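Side-chain contacts in uncharacterized protein (Bacteroides caccae, PDB 3NO2), which is of unknown function but folds as a six-bladed beta-propeller, related in sequence to the Mal s 1 allergenic proteins: residues A[178-183]-A[187-192]; A[212-217]-A[232-237]; A[257-260]-A[264-267]; A[97-102]-A[124-129]; A[50-53]-A[58-61]. One frame throughout, in Å; residues are numbered along the deposited sequence.

Contact 1 (A[178-183]-A[187-192])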
# COMPACT_ATOMS: atom_id res chain seq x y z
N CYS A 178 -2.36 14.21 4.23
CA CYS A 178 -2.30 12.83 3.82
C CYS A 178 -3.64 12.16 4.04
O CYS A 178 -4.47 12.57 4.84
CB CYS A 178 -1.16 12.05 4.46
SG CYS A 178 -1.41 11.59 6.15
N LEU A 179 -3.83 11.12 3.25
CA LEU A 179 -4.96 10.23 3.40
C LEU A 179 -4.47 8.97 4.08
O LEU A 179 -3.39 8.47 3.71
CB LEU A 179 -5.56 9.84 2.08
CG LEU A 179 -6.11 10.96 1.20
CD1 LEU A 179 -6.71 10.40 -0.11
CD2 LEU A 179 -7.21 11.71 1.94
N VAL A 180 -5.18 8.46 5.06
CA VAL A 180 -4.82 7.18 5.72
C VAL A 180 -5.96 6.19 5.50
O VAL A 180 -7.12 6.44 5.89
CB VAL A 180 -4.52 7.36 7.20
CG1 VAL A 180 -4.11 6.02 7.84
CG2 VAL A 180 -3.42 8.44 7.41
N ALA A 181 -5.62 5.07 4.86
CA ALA A 181 -6.52 3.97 4.63
C ALA A 181 -6.75 3.23 5.95
O ALA A 181 -5.77 2.83 6.59
CB ALA A 181 -5.93 3.00 3.62
N CYS A 182 -7.99 3.05 6.36
CA CYS A 182 -8.25 2.44 7.69
C CYS A 182 -8.70 0.99 7.67
O CYS A 182 -9.24 0.48 8.65
CB CYS A 182 -9.14 3.35 8.53
SG CYS A 182 -8.39 4.92 8.97
N GLY A 183 -8.41 0.27 6.59
CA GLY A 183 -8.55 -1.17 6.60
C GLY A 183 -9.98 -1.61 6.89
O GLY A 183 -10.91 -1.25 6.19
N CYS A 187 -13.27 2.75 5.75
CA CYS A 187 -13.17 4.17 5.55
C CYS A 187 -11.71 4.59 5.37
O CYS A 187 -10.76 3.82 5.56
CB CYS A 187 -13.75 4.95 6.76
SG CYS A 187 -12.80 4.81 8.28
N PHE A 188 -11.53 5.83 4.97
CA PHE A 188 -10.25 6.48 5.08
C PHE A 188 -10.40 7.86 5.68
O PHE A 188 -11.53 8.41 5.72
CB PHE A 188 -9.52 6.52 3.73
CG PHE A 188 -10.18 7.31 2.64
CD1 PHE A 188 -9.86 8.65 2.44
CD2 PHE A 188 -11.00 6.68 1.74
CE1 PHE A 188 -10.40 9.33 1.36
CE2 PHE A 188 -11.54 7.38 0.66
CZ PHE A 188 -11.23 8.68 0.49
N VAL A 189 -9.32 8.43 6.16
CA VAL A 189 -9.35 9.77 6.74
C VAL A 189 -8.33 10.66 6.05
O VAL A 189 -7.39 10.17 5.43
CB VAL A 189 -9.08 9.77 8.25
CG1 VAL A 189 -10.18 8.98 8.99
CG2 VAL A 189 -7.67 9.21 8.54
N GLN A 190 -8.57 11.97 6.11
CA GLN A 190 -7.61 12.96 5.71
C GLN A 190 -7.05 13.61 6.97
O GLN A 190 -7.86 14.08 7.81
CB GLN A 190 -8.28 13.98 4.79
CG GLN A 190 -7.34 15.07 4.30
CD GLN A 190 -8.01 16.02 3.31
OE1 GLN A 190 -8.95 15.64 2.62
NE2 GLN A 190 -7.50 17.26 3.22
N LEU A 191 -5.73 13.64 7.08
CA LEU A 191 -5.03 14.26 8.21
C LEU A 191 -4.35 15.55 7.79
O LEU A 191 -3.63 15.58 6.79
CB LEU A 191 -3.93 13.35 8.75
CG LEU A 191 -4.37 12.02 9.32
CD1 LEU A 191 -3.14 11.30 9.94
CD2 LEU A 191 -5.46 12.21 10.35
N ASN A 192 -4.55 16.60 8.58
CA ASN A 192 -3.96 17.91 8.31
C ASN A 192 -2.48 17.84 8.61
O ASN A 192 -2.09 17.29 9.66
CB ASN A 192 -4.62 19.02 9.15
CG ASN A 192 -4.03 20.43 8.88
OD1 ASN A 192 -3.16 20.89 9.62
ND2 ASN A 192 -4.51 21.09 7.83
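Leu191 N donates to Cys178 O at 2.8 Å, almost along the C=O axis, and Cys178 N answers with a bond to Leu191 O. The next hydrogen-bonded pair repeats the exchange: Val180 N reaches Val189 O at 2.8 Å, and Val189 N returns to Val180 O. Beyond the regular strand, Cys182 N still finds Cys187 O at 3.0 Å, which carries the ladder to the turn of this antiparallel hairpin.

Side chains divide between the two faces. Leu179, Ala181, Phe188 and Gln190 share one. There the methyls of Leu179 lie beside the Phe188 ring, the two side chains pointing the same way, with Leu179 CD2 4.0 Å from Phe188 CE1. That methyl also packs against the CB of Gln190, whose extended chain brings NE2 to a hydrogen bond with Asp177. Phe188 and Leu179 go on to meet Leu218 and Leu226 of the next blade.

The other face holds Cys178, Val180, Val189 and Leu191. With CG1 of Val180 anti to the backbone N (chi1 -178°), CG2 is left beside that N and meets Leu191 CD1 at 3.8 Å. Cys178 SG rests 4.0 Å from Leu191 CB.

Near the turn, with no disulfide between them, Cys182 and Cys187 probably serve as small, mainly apolar groups (Cys182 CB to Cys187 SG 3.9 Å). Backbone bonds plus hydrocarbon, both suited to a buried blade interior, hold the hairpin.

Contact 2 (A[212-217]-A[232-237])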
# COMPACT_ATOMS: atom_id res chain seq x y z
N LEU A 212 -17.45 -0.32 0.62
CA LEU A 212 -16.06 -0.47 1.05
C LEU A 212 -15.93 -1.61 2.03
O LEU A 212 -16.66 -1.67 3.03
CB LEU A 212 -15.53 0.80 1.65
CG LEU A 212 -15.48 2.02 0.69
CD1 LEU A 212 -15.08 3.31 1.43
CD2 LEU A 212 -14.56 1.77 -0.53
N PHE A 213 -15.03 -2.54 1.70
CA PHE A 213 -14.69 -3.68 2.56
C PHE A 213 -13.43 -3.30 3.35
O PHE A 213 -13.51 -2.40 4.18
CB PHE A 213 -14.56 -4.92 1.68
CG PHE A 213 -15.89 -5.37 1.13
CD1 PHE A 213 -16.68 -6.24 1.87
CD2 PHE A 213 -16.42 -4.85 -0.00
CE1 PHE A 213 -17.96 -6.63 1.41
CE2 PHE A 213 -17.68 -5.25 -0.45
CZ PHE A 213 -18.42 -6.11 0.24
N PHE A 214 -12.27 -3.90 3.07
CA PHE A 214 -11.04 -3.47 3.75
C PHE A 214 -10.43 -2.42 2.85
O PHE A 214 -10.03 -2.70 1.71
CB PHE A 214 -10.10 -4.69 3.90
CG PHE A 214 -8.78 -4.40 4.55
CD1 PHE A 214 -7.77 -3.78 3.84
CD2 PHE A 214 -8.56 -4.76 5.87
CE1 PHE A 214 -6.56 -3.51 4.45
CE2 PHE A 214 -7.34 -4.52 6.47
CZ PHE A 214 -6.35 -3.88 5.79
N VAL A 215 -10.33 -1.20 3.35
CA VAL A 215 -9.79 -0.07 2.58
C VAL A 215 -8.26 -0.19 2.65
O VAL A 215 -7.65 0.08 3.70
CB VAL A 215 -10.30 1.28 3.02
CG1 VAL A 215 -9.63 2.41 2.22
CG2 VAL A 215 -11.82 1.33 2.88
N ALA A 216 -7.68 -0.68 1.56
CA ALA A 216 -6.23 -0.95 1.41
C ALA A 216 -5.61 0.28 0.71
O ALA A 216 -5.97 1.43 0.99
CB ALA A 216 -5.98 -2.29 0.75
N GLN A 217 -4.68 0.11 -0.23
CA GLN A 217 -3.95 1.27 -0.71
C GLN A 217 -4.86 2.27 -1.40
O GLN A 217 -5.74 1.91 -2.22
CB GLN A 217 -2.82 0.86 -1.66
CG GLN A 217 -1.83 1.98 -1.95
CD GLN A 217 -0.61 1.52 -2.72
OE1 GLN A 217 -0.42 0.31 -2.91
NE2 GLN A 217 0.25 2.46 -3.11
N GLN A 232 -11.31 -7.69 -0.22
CA GLN A 232 -12.49 -8.41 0.23
C GLN A 232 -12.21 -9.66 1.07
O GLN A 232 -13.12 -10.44 1.35
CB GLN A 232 -13.39 -8.75 -0.96
CG GLN A 232 -13.93 -7.44 -1.61
CD GLN A 232 -14.54 -7.62 -2.96
OE1 GLN A 232 -15.28 -8.56 -3.21
NE2 GLN A 232 -14.29 -6.64 -3.85
N GLY A 233 -11.00 -9.82 1.55
CA GLY A 233 -10.61 -11.06 2.23
C GLY A 233 -11.10 -11.22 3.65
O GLY A 233 -10.88 -12.30 4.22
N HIS A 234 -11.74 -10.22 4.24
CA HIS A 234 -12.29 -10.34 5.57
C HIS A 234 -13.80 -10.42 5.56
O HIS A 234 -14.42 -10.42 6.66
CB HIS A 234 -11.84 -9.18 6.48
CG HIS A 234 -10.40 -9.22 6.89
ND1 HIS A 234 -9.77 -8.16 7.49
CD2 HIS A 234 -9.46 -10.19 6.76
CE1 HIS A 234 -8.51 -8.49 7.75
NE2 HIS A 234 -8.30 -9.70 7.29
N ASP A 235 -14.45 -10.47 4.41
CA ASP A 235 -15.89 -10.59 4.44
C ASP A 235 -16.36 -11.70 3.53
O ASP A 235 -16.27 -11.57 2.32
CB ASP A 235 -16.50 -9.21 4.16
CG ASP A 235 -18.01 -9.16 4.39
OD1 ASP A 235 -18.64 -10.23 4.57
OD2 ASP A 235 -18.54 -8.05 4.38
N ARG A 236 -16.89 -12.76 4.17
CA ARG A 236 -17.49 -13.93 3.50
C ARG A 236 -18.71 -13.57 2.66
O ARG A 236 -19.10 -14.33 1.78
CB ARG A 236 -17.88 -15.02 4.54
N GLU A 237 -19.32 -12.41 2.93
CA GLU A 237 -20.43 -11.93 2.09
C GLU A 237 -20.01 -11.29 0.79
O GLU A 237 -20.82 -11.21 -0.14
CB GLU A 237 -21.32 -10.95 2.87
CG GLU A 237 -21.99 -11.57 4.09
CD GLU A 237 -22.91 -12.73 3.71
OE1 GLU A 237 -23.92 -12.47 3.02
OE2 GLU A 237 -22.60 -13.88 4.10
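Phe213 meets Asp235 and Gln232 with different parts of its ring. Its edge faces the carboxylate of Asp235, with CE1 of Phe213 3.3 Å from OD2 of Asp235 and the oxygen near the ring plane; the slightly positive C-H rim of a phenyl suits an anionic oxygen. Aliphatic packing comes from Gln232, whose CG lies 3.9 Å from CD2 of Phe213. The amide beyond it is turned only 29° from the ring plane, and Gln232 NE2 bonds to His243 O.

Phe214 and His234 form a looser aromatic pair. The closest atoms, Phe214 CD2 and His234 ND1, are 4.0 Å apart, and the ring planes are nearly perpendicular at 88°. Trp231 meets both rings edge-to-face.

The strand 214-220 is the first, innermost strand of its propeller blade, whereas 232-237 belongs to the long loop between the second and third strands of the same blade, so these contacts fold the loop back over the strand's start.

Polar bonds shape the loop itself. A type I turn runs from Gln232 to Asp235, and Asp235 OD1 then accepts from Glu237 N at 2.8 Å in an Asx turn, the N-H coming from above the carboxylate plane. With CG anti to the backbone N (chi1 -171°), Asp235 can hold this bond while OD2 meets Phe213. His234 is fixed through ND1 by Asp184, and its NE2 binds a citrate probably taken from the crystallisation liquor.

Contact 3 (A[257-260]-A[264-267])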
# COMPACT_ATOMS: atom_id res chain seq x y z
N TRP A 257 -14.64 4.37 -12.83
CA TRP A 257 -14.00 3.23 -13.46
C TRP A 257 -13.77 2.16 -12.38
O TRP A 257 -13.56 2.52 -11.22
CB TRP A 257 -12.69 3.64 -14.15
CG TRP A 257 -11.88 2.50 -14.72
CD1 TRP A 257 -11.93 2.01 -15.98
CD2 TRP A 257 -10.89 1.72 -14.03
NE1 TRP A 257 -11.07 0.96 -16.12
CE2 TRP A 257 -10.39 0.78 -14.94
CE3 TRP A 257 -10.36 1.73 -12.74
CZ2 TRP A 257 -9.41 -0.13 -14.62
CZ3 TRP A 257 -9.38 0.85 -12.41
CH2 TRP A 257 -8.91 -0.09 -13.34
N GLN A 258 -13.85 0.88 -12.74
CA GLN A 258 -13.61 -0.16 -11.77
C GLN A 258 -13.20 -1.46 -12.40
O GLN A 258 -13.50 -1.71 -13.57
CB GLN A 258 -14.88 -0.40 -10.92
CG GLN A 258 -16.08 -0.96 -11.71
CD GLN A 258 -17.31 -0.95 -10.87
OE1 GLN A 258 -17.61 -1.92 -10.15
NE2 GLN A 258 -18.08 0.16 -10.96
N LEU A 259 -12.53 -2.29 -11.60
CA LEU A 259 -12.35 -3.71 -11.87
C LEU A 259 -13.31 -4.48 -10.98
O LEU A 259 -13.34 -4.21 -9.76
CB LEU A 259 -10.92 -4.17 -11.53
CG LEU A 259 -9.81 -3.50 -12.31
CD1 LEU A 259 -8.45 -4.08 -11.89
CD2 LEU A 259 -10.00 -3.60 -13.85
N ASN A 260 -14.12 -5.35 -11.56
CA ASN A 260 -15.18 -6.02 -10.84
C ASN A 260 -15.38 -7.41 -11.45
O ASN A 260 -16.30 -7.65 -12.26
CB ASN A 260 -16.48 -5.19 -10.90
CG ASN A 260 -17.54 -5.68 -9.94
OD1 ASN A 260 -17.42 -6.75 -9.33
ND2 ASN A 260 -18.58 -4.87 -9.75
N LYS A 264 -11.55 -13.22 -12.65
CA LYS A 264 -10.50 -12.70 -13.48
C LYS A 264 -9.40 -12.06 -12.67
O LYS A 264 -8.25 -12.13 -13.05
CB LYS A 264 -11.12 -11.66 -14.44
CG LYS A 264 -10.27 -11.12 -15.54
CD LYS A 264 -11.11 -10.16 -16.42
CE LYS A 264 -10.33 -9.55 -17.54
NZ LYS A 264 -11.11 -8.45 -18.26
N PHE A 265 -9.77 -11.33 -11.60
CA PHE A 265 -8.82 -10.59 -10.79
C PHE A 265 -8.77 -11.22 -9.39
O PHE A 265 -9.80 -11.52 -8.80
CB PHE A 265 -9.25 -9.11 -10.66
CG PHE A 265 -9.49 -8.43 -11.99
CD1 PHE A 265 -8.45 -8.25 -12.89
CD2 PHE A 265 -10.75 -8.03 -12.35
CE1 PHE A 265 -8.69 -7.69 -14.14
CE2 PHE A 265 -10.99 -7.43 -13.58
CZ PHE A 265 -9.96 -7.26 -14.46
N GLY A 266 -7.58 -11.44 -8.88
CA GLY A 266 -7.44 -11.77 -7.48
C GLY A 266 -7.73 -10.56 -6.59
O GLY A 266 -8.04 -9.45 -7.06
N MSE A 267 -7.60 -10.77 -5.31
CA MSE A 267 -7.82 -9.73 -4.33
C MSE A 267 -6.66 -8.74 -4.36
O MSE A 267 -5.49 -9.12 -4.34
CB MSE A 267 -7.99 -10.32 -2.97
CG MSE A 267 -9.15 -11.30 -2.88
SE MSE A 267 -9.67 -11.76 -1.09
CE MSE A 267 -8.17 -12.80 -0.75
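The Phe265 ring is covered on one face by Leu259 and on the opposite face by its own neighbour, Lys264. From the strand side, Leu259 CD1 stands 4.2 Å from the centroid of the Phe265 ring and only 8° off its normal, a CH-pi contact made almost over the centre. The other branch reaches the rim, with Leu259 CD2 3.7 Å from Phe265 CZ, while Leu259 CB lies 3.9 Å from Phe265 CD2. On the far face, the methylene CG of Lys264 sits 4.0 Å above the ring. Lysine suits this place because its long aliphatic chain can cover an aromatic while its ammonium travels on to a polar partner, Lys25 O.

Strand 255-259 is the outermost of its blade, and 264-267 lies in the loop that crosses to strand 270-274, the C-terminal strand that completes the sheet begun by the N-terminal strands. Such closure of the ring by both chain ends is a familiar device of beta-propellers. Leu259 and Phe265 both also touch Ile20 of that closing sheet.

At the strand's end the side chain of Asn260 sets out away from 264-267. Its ND2 donates to Gln258 OE1 at 3.1 Å, a bent bond (135° at the hydrogen), and also to Lys242 O.

Contact 4 (A[97-102]-A[124-129])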
# COMPACT_ATOMS: atom_id res chain seq x y z
N HIS A 97 10.79 -7.22 15.72
CA HIS A 97 11.30 -6.77 17.04
C HIS A 97 12.82 -6.65 16.95
O HIS A 97 13.54 -7.62 17.27
CB HIS A 97 10.88 -7.75 18.13
CG HIS A 97 9.39 -7.79 18.29
ND1 HIS A 97 8.69 -6.71 18.76
CD2 HIS A 97 8.48 -8.74 17.98
CE1 HIS A 97 7.41 -6.98 18.74
NE2 HIS A 97 7.24 -8.20 18.27
N PRO A 98 13.33 -5.53 16.44
CA PRO A 98 12.62 -4.31 16.11
C PRO A 98 12.02 -4.30 14.71
O PRO A 98 12.50 -4.96 13.78
CB PRO A 98 13.72 -3.25 16.18
CG PRO A 98 14.95 -3.97 15.76
CD PRO A 98 14.81 -5.36 16.38
N SER A 99 10.99 -3.50 14.56
CA SER A 99 10.54 -3.09 13.23
C SER A 99 11.68 -2.39 12.54
O SER A 99 12.40 -1.61 13.19
CB SER A 99 9.36 -2.16 13.30
OG SER A 99 8.24 -2.71 14.04
N THR A 100 11.86 -2.62 11.25
CA THR A 100 13.03 -2.05 10.55
C THR A 100 12.59 -1.45 9.22
O THR A 100 11.87 -2.09 8.45
CB THR A 100 14.07 -3.14 10.28
OG1 THR A 100 14.45 -3.74 11.54
CG2 THR A 100 15.30 -2.59 9.62
N ILE A 101 13.05 -0.23 8.95
CA ILE A 101 12.88 0.47 7.69
C ILE A 101 14.25 0.59 7.03
O ILE A 101 15.25 0.93 7.71
CB ILE A 101 12.30 1.87 7.95
CG1 ILE A 101 10.91 1.80 8.55
CG2 ILE A 101 12.33 2.74 6.67
CD1 ILE A 101 10.46 3.10 9.25
N LEU A 102 14.33 0.31 5.75
CA LEU A 102 15.55 0.49 4.94
C LEU A 102 15.21 1.33 3.73
O LEU A 102 14.18 1.13 3.07
CB LEU A 102 16.07 -0.85 4.45
CG LEU A 102 16.40 -1.92 5.49
CD1 LEU A 102 16.71 -3.26 4.76
CD2 LEU A 102 17.58 -1.46 6.43
N HIS A 124 2.59 -9.50 12.38
CA HIS A 124 1.52 -9.32 11.46
C HIS A 124 0.53 -8.21 11.90
O HIS A 124 -0.19 -7.69 11.07
CB HIS A 124 0.72 -10.65 11.29
CG HIS A 124 -0.06 -10.75 10.05
ND1 HIS A 124 0.52 -10.73 8.80
CD2 HIS A 124 -1.38 -10.97 9.84
CE1 HIS A 124 -0.42 -10.91 7.88
NE2 HIS A 124 -1.59 -11.08 8.49
N ALA A 125 0.45 -7.94 13.20
CA ALA A 125 -0.44 -6.94 13.75
C ALA A 125 0.16 -5.56 13.80
O ALA A 125 -0.44 -4.65 14.40
CB ALA A 125 -0.92 -7.39 15.17
N GLN A 126 1.34 -5.37 13.22
CA GLN A 126 2.01 -4.07 13.16
C GLN A 126 1.54 -3.29 11.94
O GLN A 126 0.42 -2.79 11.92
CB GLN A 126 3.53 -4.23 13.25
CG GLN A 126 3.97 -4.83 14.60
CD GLN A 126 5.45 -5.12 14.69
OE1 GLN A 126 6.23 -4.75 13.80
NE2 GLN A 126 5.87 -5.82 15.75
N PHE A 127 2.36 -3.18 10.90
CA PHE A 127 2.05 -2.30 9.78
C PHE A 127 2.02 -3.05 8.46
O PHE A 127 2.45 -4.21 8.32
CB PHE A 127 3.04 -1.15 9.70
CG PHE A 127 4.48 -1.57 9.63
CD1 PHE A 127 5.07 -1.97 8.43
CD2 PHE A 127 5.25 -1.63 10.79
CE1 PHE A 127 6.43 -2.34 8.40
CE2 PHE A 127 6.58 -1.98 10.74
CZ PHE A 127 7.13 -2.32 9.56
N ARG A 128 1.50 -2.34 7.44
CA ARG A 128 1.61 -2.76 6.06
C ARG A 128 2.47 -1.74 5.32
O ARG A 128 3.69 -1.99 5.16
CB ARG A 128 0.24 -3.00 5.44
CG ARG A 128 -0.50 -4.14 6.12
CD ARG A 128 0.15 -5.51 5.88
NE ARG A 128 -0.56 -6.58 6.59
CZ ARG A 128 -0.38 -6.93 7.84
NH1 ARG A 128 0.54 -6.37 8.59
NH2 ARG A 128 -1.21 -7.83 8.38
N GLN A 129 1.94 -0.58 4.91
CA GLN A 129 2.68 0.36 4.07
C GLN A 129 3.10 1.62 4.85
O GLN A 129 2.31 2.53 5.06
CB GLN A 129 1.82 0.81 2.88
CG GLN A 129 1.28 -0.33 2.04
CD GLN A 129 0.81 0.13 0.66
OE1 GLN A 129 0.55 1.32 0.43
NE2 GLN A 129 0.66 -0.80 -0.28
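Gln126 takes the hydroxyl of Ser99 on its amide oxygen: Ser99 OG donates to Gln126 OE1 across 2.9 Å. The hydroxyl approaches from well above the carbonyl plane, 49° out of it. OE1 has a second donor in Gly96 N, while NE2 of the same amide gives to Ile120 O, so both ends of this buried group are matched and its rotation is fixed. An extended chain (chi2 175°) gives glutamine the length to reach from the loop to the strand. On its nitrogen side the amide comes near His97, Gln126 NE2 lying 3.6 Å from His97 CE1, with the imidazole turned nearly perpendicular to the amide plane; Glu117 and Glu121 O hold the two ring nitrogens.

Ser99, whose short side chain brings both a hydroxyl and a CB to the site, also touches Phe127. Phe127 presents the edge of its ring, CE2 lying 3.8 Å from Ser99 OG and equally far from Ser99 CB.

Next in the loop, Arg128 grips His124 O end-on with NH1 and NH2, and NH1 also bonds to Phe127 O. His124 and Arg128 bind a citrate, probably from the crystallisation liquor, which may mark a pocket. The loop links the outer strand 110-116 of one blade to the first strand, 131-132, of the next, the blade-to-blade crossing characteristic of a beta-propeller.

Contact 5 (A[50-53]-A[58-61])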
# COMPACT_ATOMS: atom_id res chain seq x y z
N ILE A 50 10.13 -3.18 -11.36
CA ILE A 50 9.04 -3.57 -10.48
C ILE A 50 9.61 -3.97 -9.11
O ILE A 50 10.49 -4.82 -9.02
CB ILE A 50 8.29 -4.75 -11.09
CG1 ILE A 50 7.52 -4.28 -12.32
CG2 ILE A 50 7.31 -5.37 -10.08
CD1 ILE A 50 7.27 -5.41 -13.31
N LEU A 51 9.13 -3.31 -8.05
CA LEU A 51 9.52 -3.57 -6.67
C LEU A 51 8.30 -4.18 -5.96
O LEU A 51 7.17 -3.68 -6.15
CB LEU A 51 9.85 -2.24 -5.98
CG LEU A 51 10.09 -2.28 -4.47
CD1 LEU A 51 11.34 -3.10 -4.07
CD2 LEU A 51 10.17 -0.84 -3.93
N PHE A 52 8.48 -5.23 -5.18
CA PHE A 52 7.38 -5.74 -4.37
C PHE A 52 7.87 -6.33 -3.09
O PHE A 52 8.97 -6.91 -3.04
CB PHE A 52 6.49 -6.75 -5.16
CG PHE A 52 7.14 -8.05 -5.55
CD1 PHE A 52 7.94 -8.14 -6.68
CD2 PHE A 52 6.96 -9.16 -4.79
CE1 PHE A 52 8.51 -9.35 -7.02
CE2 PHE A 52 7.53 -10.37 -5.12
CZ PHE A 52 8.32 -10.46 -6.23
N SER A 53 7.02 -6.29 -2.07
CA SER A 53 7.24 -7.03 -0.84
C SER A 53 6.43 -8.30 -0.88
O SER A 53 5.36 -8.39 -1.53
CB SER A 53 6.91 -6.25 0.43
OG SER A 53 5.56 -5.86 0.47
N ALA A 58 11.68 -8.51 0.20
CA ALA A 58 11.28 -7.59 -0.88
C ALA A 58 12.31 -7.71 -1.97
O ALA A 58 13.50 -7.95 -1.69
CB ALA A 58 11.24 -6.12 -0.37
N LYS A 59 11.87 -7.56 -3.20
CA LYS A 59 12.79 -7.67 -4.32
C LYS A 59 12.42 -6.74 -5.44
O LYS A 59 11.25 -6.30 -5.54
CB LYS A 59 12.95 -9.06 -4.81
CG LYS A 59 11.74 -9.66 -5.50
CD LYS A 59 12.03 -11.04 -6.08
CE LYS A 59 12.31 -12.09 -4.99
NZ LYS A 59 12.75 -13.38 -5.57
N MSE A 60 13.39 -6.41 -6.28
CA MSE A 60 13.19 -5.64 -7.51
C MSE A 60 13.51 -6.55 -8.70
O MSE A 60 14.52 -7.26 -8.68
CB MSE A 60 14.04 -4.36 -7.50
CG MSE A 60 13.73 -3.44 -8.66
SE MSE A 60 14.63 -1.74 -8.63
CE MSE A 60 13.42 -0.83 -7.54
N ILE A 61 12.65 -6.50 -9.72
CA ILE A 61 12.79 -7.28 -10.94
C ILE A 61 12.64 -6.34 -12.13
O ILE A 61 12.06 -5.26 -12.05
CB ILE A 61 11.76 -8.43 -11.03
CG1 ILE A 61 10.32 -7.91 -11.03
CG2 ILE A 61 11.95 -9.39 -9.85
CD1 ILE A 61 9.24 -9.00 -11.29
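A beta hairpin forms the middle of a four-stranded propeller blade here, strands 50-53 and 57-61 running antiparallel, with the axes of segments 50-53 and 58-61 4.7 Å apart. Ile50 and Ile61 make one hydrogen-bonded pair, Ile61 N reaching Ile50 O at 2.8 Å and Ile50 N reaching Ile61 O. Phe52 and Lys59 make the other, again with two reciprocal backbone bonds, Lys59 N to Phe52 O measuring 3.0 Å. These bonds are close to straight and satisfy the buried peptide groups between the strands.

The same four residues share one face. Lys59 runs alongside Phe52, both side chains pointing the same way, and its CG lies 3.6 Å from Phe52 CE1. In each, CG sits between the backbone N and the carbonyl carbon, the crowded position (chi1 66° in Phe52), which brings the methylenes against the ring. Lysine suits the place because its methylenes can cover the ring while its ammonium reaches Glu67 in a salt bridge. Beside them Ile50 and Ile61 cross at a slant, Ile50 CB lying 3.8 Å from Ile61 CG1.

On the other face Leu51 lays its CD1 3.5 Å from Lys59 O, next to Met60, which is deposited as selenomethionine. Ala58 and Ser53 form a non-hydrogen-bonded pair, CA atoms 4.1 Å apart, where two small side chains fit side by side.

Strands 41-44 and 67-72 extend the sheet on either side. Ile50 and Ile61 pack on Trp29 of strand 26-32 in the preceding blade, whereas Leu51, Ala58 and Met60 face strand 78-84 of the following one.

Contacts 1 and 5 are the same element in two blades: buried hairpins of central strands, held by backbone ladders and apolar side chains, with centres 26 Å apart on opposite sides of the propeller. Contacts 2, 3 and 4 instead tie loops to strands, and side chains do most of the work: rings and a carboxylate in contact 2, which is partly exposed, a single aromatic-aliphatic pair in the buried contact 3, an amide-hydroxyl bond in contact 4, also buried. Contact 1 touches contact 2 through a probable bond between Gly183 O and Val215 N. Contact 2 also meets contact 3 at Met267, and contact 4 through a probable hydrogen bond from Gln129 NE2 to Gln217 OE1.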